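Putative GntR-family transcriptional regulator (Bordetella bronchiseptica RB50, PDB 3CNV) probably regulates transcription as a GntR-family (HutC-like) repressor or activator, its UTRA domain sensing a small-molecule effector that alters DNA binding. Local coordinates at residues Asp65-Gly70 with Met143-Gly148; Val101-Lys106 with Val131-Tyr136. One frame throughout, in Å; residues are numbered along the deposited sequence.

Interaction 1: residues Asp65-Gly70 with Met143-Gly148; sequences DLWLPG and MEVRRG
D65 and R147 open an antiparallel pairing whose strand axes approach to 4.6 Å at 169°. Four backbone hydrogen bonds define it: D65 and R147 exchange one pair, W67 and V145 the other, the straightest being V145 N to W67 O (174° at the hydrogen). L66 and R146 form the non-hydrogen-bonded pair between them.

Among the charged groups, R147 NH2 meets D65 OD2 at 2.6 Å, a salt bridge whose hydrogen bond is weak, bent to 126° at the hydrogen, the guanidinium standing almost upright to the carboxylate. OD1 of D65 pairs with R51, so both carboxylate oxygens are engaged. On the face of L66, R146 reaches E144 OE2 side-on, with NH2 at 2.7 Å on the syn lone pair and NE from above the carboxylate plane; E144 OE1 takes Y89 and S135.

Van der Waals contacts follow on both faces. L66 lies alongside R146, its CG 3.7 Å from R146 NE. On the other face W67 CE3 makes an apolar contact with V145 CG1 at 3.7 Å, and V145 O lies at the indole edge. P69 CG presses on the selenomethionine M143 CE at 3.5 Å, an apolar pair tight for two carbons; bends at chi2 and chi3 bring that methyl round.

Strand 46-56 flanks segment 65-70 and strand 127-137 flanks 143-148, where M143 and E144 both face S135 in a classic bulge; helix 88-96 packs over L66, L68 and R146.

Interaction 2: residues Val101-Lys106 with Val131-Tyr136; sequences VRADEK and VDRISY
V131 sets its CG1 3.4 Å from E105 CD, the two side chains crossing at a slant. Next, D132 exchanges two backbone hydrogen bonds with K106, while its carboxylate turns to R108 and Q130.

R133 carries the main polar link on the face it shares with A103 and E105. Its NE reaches E105 OE2 at 2.8 Å on the anti lone pair and NH2 meets the same oxygen at 3.0 Å, the two groups nearly coplanar (21°). Both nitrogens and a donating water meet OE2, and with Y157 bonded to OE1 the carboxylate is probably restrained from rotating. A bend at chi3 (-57°) turns the guanidinium to E105, while CG and CD pass A103 CB.

I134 and D104 form the central hydrogen-bonded pair of this antiparallel arrangement, part of the six-strand sheet of the UTRA domain. Strand 102-111 is outermost within the chain, and A103-E105 pair with a strand of a second subunit that continues the sheet.

S135 stands opposite A103, its OG bonded to E144. At Y136 the ring takes the R102 guanidinium flat on one face, centres 4.1 Å apart and planes at 20°, a cation-pi stack. D104 holds R102 side-on through NE and NH2, and D140 takes NH1, fixing its plane. A water joins D104 OD2 (2.8 Å) to Y136 OH (2.6 Å). The Y136 backbone bonds R102 O and V101 N; V101 and R102 thus both face Y136, a classic beta bulge.

Interactions 1 and 2 lie in one sheet with centres about 10 Å apart, and the neighbouring strands 141-150 and 127-137 join them directly. R146 O lies 2.7 Å from R133 N and G148 N lies 2.8 Å from V131 O, both probable hydrogen bonds. Along the chain, 101-106 and 131-136 fall between the two segments of interaction 1. The side chain of R146 comes within about 3 Å of a bound citrate, to which NH1 gives a hydrogen bond, and that of R133 within about 5 Å of a citrate, probably the same one. Citrate probably came from the crystallisation liquor, but this arginine-lined site, with Y89 packed on R146 and hydrogen-bonded to R133, is consistent with an effector pocket.

Interaction 1: residues Asp65-Gly70 with Met143-Gly148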
loop_
_atom_site.group_PDB
_atom_site.type_symbol
_atom_site.label_atom_id
_atom_site.label_comp_id
_atom_site.label_asym_id
_atom_site.label_seq_id
_atom_site.Cartn_x
_atom_site.Cartn_y
_atom_site.Cartn_z
ATOM N N ASP C 65 12.534 19.367 2.083
ATOM C CA ASP C 65 12.757 20.009 3.389
ATOM C C ASP C 65 12.371 18.956 4.417
ATOM O O ASP C 65 11.280 18.419 4.351
ATOM C CB ASP C 65 11.915 21.272 3.636
ATOM C CG ASP C 65 12.430 22.487 2.893
ATOM O OD1 ASP C 65 13.647 22.616 2.765
ATOM O OD2 ASP C 65 11.618 23.327 2.455
ATOM N N LEU C 66 13.219 18.758 5.409
ATOM C CA LEU C 66 13.022 17.727 6.464
ATOM C C LEU C 66 13.127 18.412 7.810
ATOM O O LEU C 66 13.903 19.332 8.000
ATOM C CB LEU C 66 14.178 16.672 6.418
ATOM C CG LEU C 66 14.454 15.645 5.369
ATOM C CD1 LEU C 66 15.000 16.246 4.052
ATOM C CD2 LEU C 66 15.399 14.676 6.056
ATOM N N TRP C 67 12.389 17.889 8.766
ATOM C CA TRP C 67 12.452 18.363 10.137
ATOM C C TRP C 67 12.504 17.086 11.008
ATOM O O TRP C 67 11.661 16.200 10.899
ATOM C CB TRP C 67 11.184 19.142 10.516
ATOM C CG TRP C 67 10.995 20.480 9.860
ATOM C CD1 TRP C 67 11.354 21.693 10.355
ATOM C CD2 TRP C 67 10.414 20.725 8.583
ATOM N NE1 TRP C 67 11.020 22.677 9.471
ATOM C CE2 TRP C 67 10.459 22.100 8.359
ATOM C CE3 TRP C 67 9.851 19.909 7.615
ATOM C CZ2 TRP C 67 9.937 22.685 7.194
ATOM C CZ3 TRP C 67 9.359 20.474 6.470
ATOM C CH2 TRP C 67 9.414 21.851 6.245
ATOM N N LEU C 68 13.477 17.040 11.868
ATOM C CA LEU C 68 13.736 15.933 12.771
ATOM C C LEU C 68 13.839 16.385 14.233
ATOM O O LEU C 68 14.411 17.403 14.522
ATOM C CB LEU C 68 15.027 15.275 12.351
ATOM C CG LEU C 68 15.156 14.860 10.871
ATOM C CD1 LEU C 68 16.618 14.737 10.477
ATOM C CD2 LEU C 68 14.436 13.508 10.711
ATOM N N PRO C 69 13.291 15.587 15.165
ATOM C CA PRO C 69 13.342 15.994 16.594
ATOM C C PRO C 69 14.817 16.133 17.099
ATOM O O PRO C 69 15.633 15.232 16.940
ATOM C CB PRO C 69 12.590 14.888 17.298
ATOM C CG PRO C 69 12.545 13.715 16.299
ATOM C CD PRO C 69 12.665 14.267 14.955
ATOM N N GLY C 70 15.152 17.301 17.623
ATOM C CA GLY C 70 16.548 17.622 17.985
ATOM C C GLY C 70 17.075 16.536 18.909
ATOM O O GLY C 70 18.206 16.099 18.793
HETATM N N MSE C 143 8.901 10.537 13.686
HETATM C CA MSE C 143 10.321 10.884 13.757
HETATM C C MSE C 143 10.854 11.794 12.646
HETATM O O MSE C 143 12.018 12.245 12.676
HETATM C CB MSE C 143 11.198 9.598 13.713
HETATM C CG MSE C 143 11.232 8.760 14.943
HETATM SE SE MSE C 143 11.548 9.682 16.656
HETATM C CE MSE C 143 13.309 10.343 16.283
ATOM N N GLU C 144 10.040 12.021 11.654
ATOM C CA GLU C 144 10.392 12.893 10.531
ATOM C C GLU C 144 9.186 13.451 9.873
ATOM O O GLU C 144 8.175 12.745 9.658
ATOM C CB GLU C 144 11.161 12.140 9.419
ATOM C CG GLU C 144 11.634 13.048 8.283
ATOM C CD GLU C 144 11.953 12.297 6.983
ATOM O OE1 GLU C 144 11.157 11.379 6.620
ATOM O OE2 GLU C 144 12.991 12.652 6.354
ATOM N N VAL C 145 9.351 14.727 9.531
ATOM C CA VAL C 145 8.472 15.461 8.648
ATOM C C VAL C 145 9.256 15.828 7.437
ATOM O O VAL C 145 10.335 16.375 7.531
ATOM C CB VAL C 145 7.871 16.752 9.260
ATOM C CG1 VAL C 145 7.036 17.549 8.167
ATOM C CG2 VAL C 145 6.952 16.446 10.456
ATOM N N ARG C 146 8.749 15.469 6.277
ATOM C CA ARG C 146 9.434 15.853 5.052
ATOM C C ARG C 146 8.421 16.386 4.030
ATOM O O ARG C 146 7.375 15.747 3.789
ATOM C CB ARG C 146 10.191 14.614 4.479
ATOM C CG ARG C 146 10.983 14.896 3.202
ATOM C CD ARG C 146 11.698 13.660 2.623
ATOM N NE ARG C 146 12.616 13.017 3.552
ATOM C CZ ARG C 146 13.521 12.102 3.245
ATOM N NH1 ARG C 146 13.582 11.593 2.013
ATOM N NH2 ARG C 146 14.316 11.634 4.206
ATOM N N ARG C 147 8.715 17.573 3.469
ATOM C CA ARG C 147 8.009 18.105 2.381
ATOM C C ARG C 147 8.863 18.125 1.136
ATOM O O ARG C 147 9.935 18.770 1.075
ATOM C CB ARG C 147 7.542 19.519 2.616
ATOM C CG ARG C 147 6.848 20.018 1.333
ATOM C CD ARG C 147 6.406 21.491 1.406
ATOM N NE ARG C 147 7.254 22.298 2.280
ATOM C CZ ARG C 147 8.384 22.921 1.916
ATOM N NH1 ARG C 147 8.856 22.824 0.687
ATOM N NH2 ARG C 147 9.045 23.648 2.815
ATOM N N GLY C 148 8.385 17.365 0.150
ATOM C CA GLY C 148 9.065 17.260 -1.090
ATOM C C GLY C 148 8.340 18.015 -2.201
ATOM O O GLY C 148 7.125 18.045 -2.292
#

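Interaction 2: residues Val101-Lys106 with Val131-Tyr136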
loop_
_atom_site.group_PDB
_atom_site.type_symbol
_atom_site.label_atom_id
_atom_site.label_comp_id
_atom_site.label_asym_id
_atom_site.label_seq_id
_atom_site.Cartn_x
_atom_site.Cartn_y
_atom_site.Cartn_z
ATOM N N VAL C 101 8.918 2.427 9.815
ATOM C CA VAL C 101 8.029 1.342 9.495
ATOM C C VAL C 101 6.857 1.764 8.624
ATOM O O VAL C 101 6.307 0.955 7.875
ATOM C CB VAL C 101 7.505 0.660 10.824
ATOM C CG1 VAL C 101 8.677 0.291 11.677
ATOM C CG2 VAL C 101 6.623 1.592 11.578
ATOM N N ARG C 102 6.503 3.040 8.686
ATOM C CA ARG C 102 5.387 3.587 7.932
ATOM C C ARG C 102 5.623 5.023 7.607
ATOM O O ARG C 102 6.244 5.752 8.381
ATOM C CB ARG C 102 4.054 3.558 8.806
ATOM C CG ARG C 102 2.786 3.835 7.976
ATOM C CD ARG C 102 1.495 3.841 8.857
ATOM N NE ARG C 102 1.097 5.138 9.421
ATOM C CZ ARG C 102 1.150 5.386 10.720
ATOM N NH1 ARG C 102 1.583 4.445 11.533
ATOM N NH2 ARG C 102 0.745 6.536 11.227
ATOM N N ALA C 103 4.965 5.465 6.563
ATOM C CA ALA C 103 4.880 6.907 6.220
ATOM C C ALA C 103 3.464 7.292 5.804
ATOM O O ALA C 103 2.789 6.551 5.086
ATOM C CB ALA C 103 5.847 7.330 5.148
ATOM N N ASP C 104 2.970 8.426 6.289
ATOM C CA ASP C 104 1.639 8.894 5.891
ATOM C C ASP C 104 1.932 10.158 5.042
ATOM O O ASP C 104 2.691 11.022 5.451
ATOM C CB ASP C 104 0.767 9.261 7.060
ATOM C CG ASP C 104 0.335 8.059 7.922
ATOM O OD1 ASP C 104 0.302 6.875 7.416
ATOM O OD2 ASP C 104 -0.007 8.324 9.128
ATOM N N GLU C 105 1.395 10.190 3.834
ATOM C CA GLU C 105 1.610 11.283 2.878
ATOM C C GLU C 105 0.329 11.972 2.431
ATOM O O GLU C 105 -0.745 11.385 2.345
ATOM C CB GLU C 105 2.406 10.798 1.660
ATOM C CG GLU C 105 3.783 10.379 1.925
ATOM C CD GLU C 105 4.534 9.839 0.689
ATOM O OE1 GLU C 105 3.935 9.570 -0.383
ATOM O OE2 GLU C 105 5.743 9.629 0.832
ATOM N N LYS C 106 0.480 13.252 2.128
ATOM C CA LYS C 106 -0.535 14.111 1.538
ATOM C C LYS C 106 0.081 14.724 0.258
ATOM O O LYS C 106 1.129 15.417 0.314
ATOM C CB LYS C 106 -0.953 15.218 2.524
ATOM C CG LYS C 106 -1.537 14.749 3.813
ATOM C CD LYS C 106 -1.978 15.910 4.698
ATOM C CE LYS C 106 -2.758 15.409 5.915
ATOM N NZ LYS C 106 -3.594 16.499 6.544
ATOM N N VAL C 131 4.646 16.500 -2.042
ATOM C CA VAL C 131 4.487 15.297 -1.214
ATOM C C VAL C 131 4.837 15.698 0.240
ATOM O O VAL C 131 5.992 15.899 0.612
ATOM C CB VAL C 131 5.375 14.100 -1.677
ATOM C CG1 VAL C 131 5.098 12.832 -0.790
ATOM C CG2 VAL C 131 5.166 13.753 -3.231
ATOM N N ASP C 132 3.815 15.835 1.069
ATOM C CA ASP C 132 4.025 16.086 2.489
ATOM C C ASP C 132 3.962 14.771 3.292
ATOM O O ASP C 132 2.925 14.126 3.342
ATOM C CB ASP C 132 2.949 17.075 3.012
ATOM C CG ASP C 132 3.183 18.514 2.530
ATOM O OD1 ASP C 132 4.348 18.974 2.544
ATOM O OD2 ASP C 132 2.213 19.177 2.082
ATOM N N ARG C 133 5.059 14.404 3.935
ATOM C CA ARG C 133 5.209 13.093 4.601
ATOM C C ARG C 133 5.456 13.241 6.109
ATOM O O ARG C 133 6.235 14.099 6.555
ATOM C CB ARG C 133 6.405 12.375 3.973
ATOM C CG ARG C 133 6.631 10.954 4.483
ATOM C CD ARG C 133 7.867 10.301 3.965
ATOM N NE ARG C 133 7.867 10.275 2.515
ATOM C CZ ARG C 133 8.905 10.271 1.697
ATOM N NH1 ARG C 133 10.126 10.309 2.141
ATOM N NH2 ARG C 133 8.677 10.238 0.401
ATOM N N ILE C 134 4.810 12.405 6.884
ATOM C CA ILE C 134 5.272 12.126 8.232
ATOM C C ILE C 134 5.643 10.664 8.313
ATOM O O ILE C 134 4.852 9.840 7.948
ATOM C CB ILE C 134 4.184 12.457 9.283
ATOM C CG1 ILE C 134 3.622 13.865 9.073
ATOM C CG2 ILE C 134 4.717 12.209 10.691
ATOM C CD1 ILE C 134 2.276 14.150 9.932
ATOM N N SER C 135 6.849 10.372 8.809
ATOM C CA SER C 135 7.384 9.013 8.904
ATOM C C SER C 135 7.428 8.605 10.345
ATOM O O SER C 135 7.719 9.398 11.273
ATOM C CB SER C 135 8.831 8.921 8.360
ATOM O OG SER C 135 8.829 9.423 7.095
ATOM N N TYR C 136 7.128 7.338 10.535
ATOM C CA TYR C 136 6.954 6.757 11.859
ATOM C C TYR C 136 7.911 5.594 12.099
ATOM O O TYR C 136 8.229 4.824 11.213
ATOM C CB TYR C 136 5.483 6.281 12.075
ATOM C CG TYR C 136 4.451 7.381 12.016
ATOM C CD1 TYR C 136 3.997 7.973 13.160
ATOM C CD2 TYR C 136 3.955 7.846 10.804
ATOM C CE1 TYR C 136 3.092 9.031 13.112
ATOM C CE2 TYR C 136 3.017 8.888 10.751
ATOM C CZ TYR C 136 2.638 9.491 11.899
ATOM O OH TYR C 136 1.744 10.550 11.917
HETATM O O HOH W 1 0.004 10.969 10.047
HETATM O O HOH W 2 6.778 8.711 -1.319
#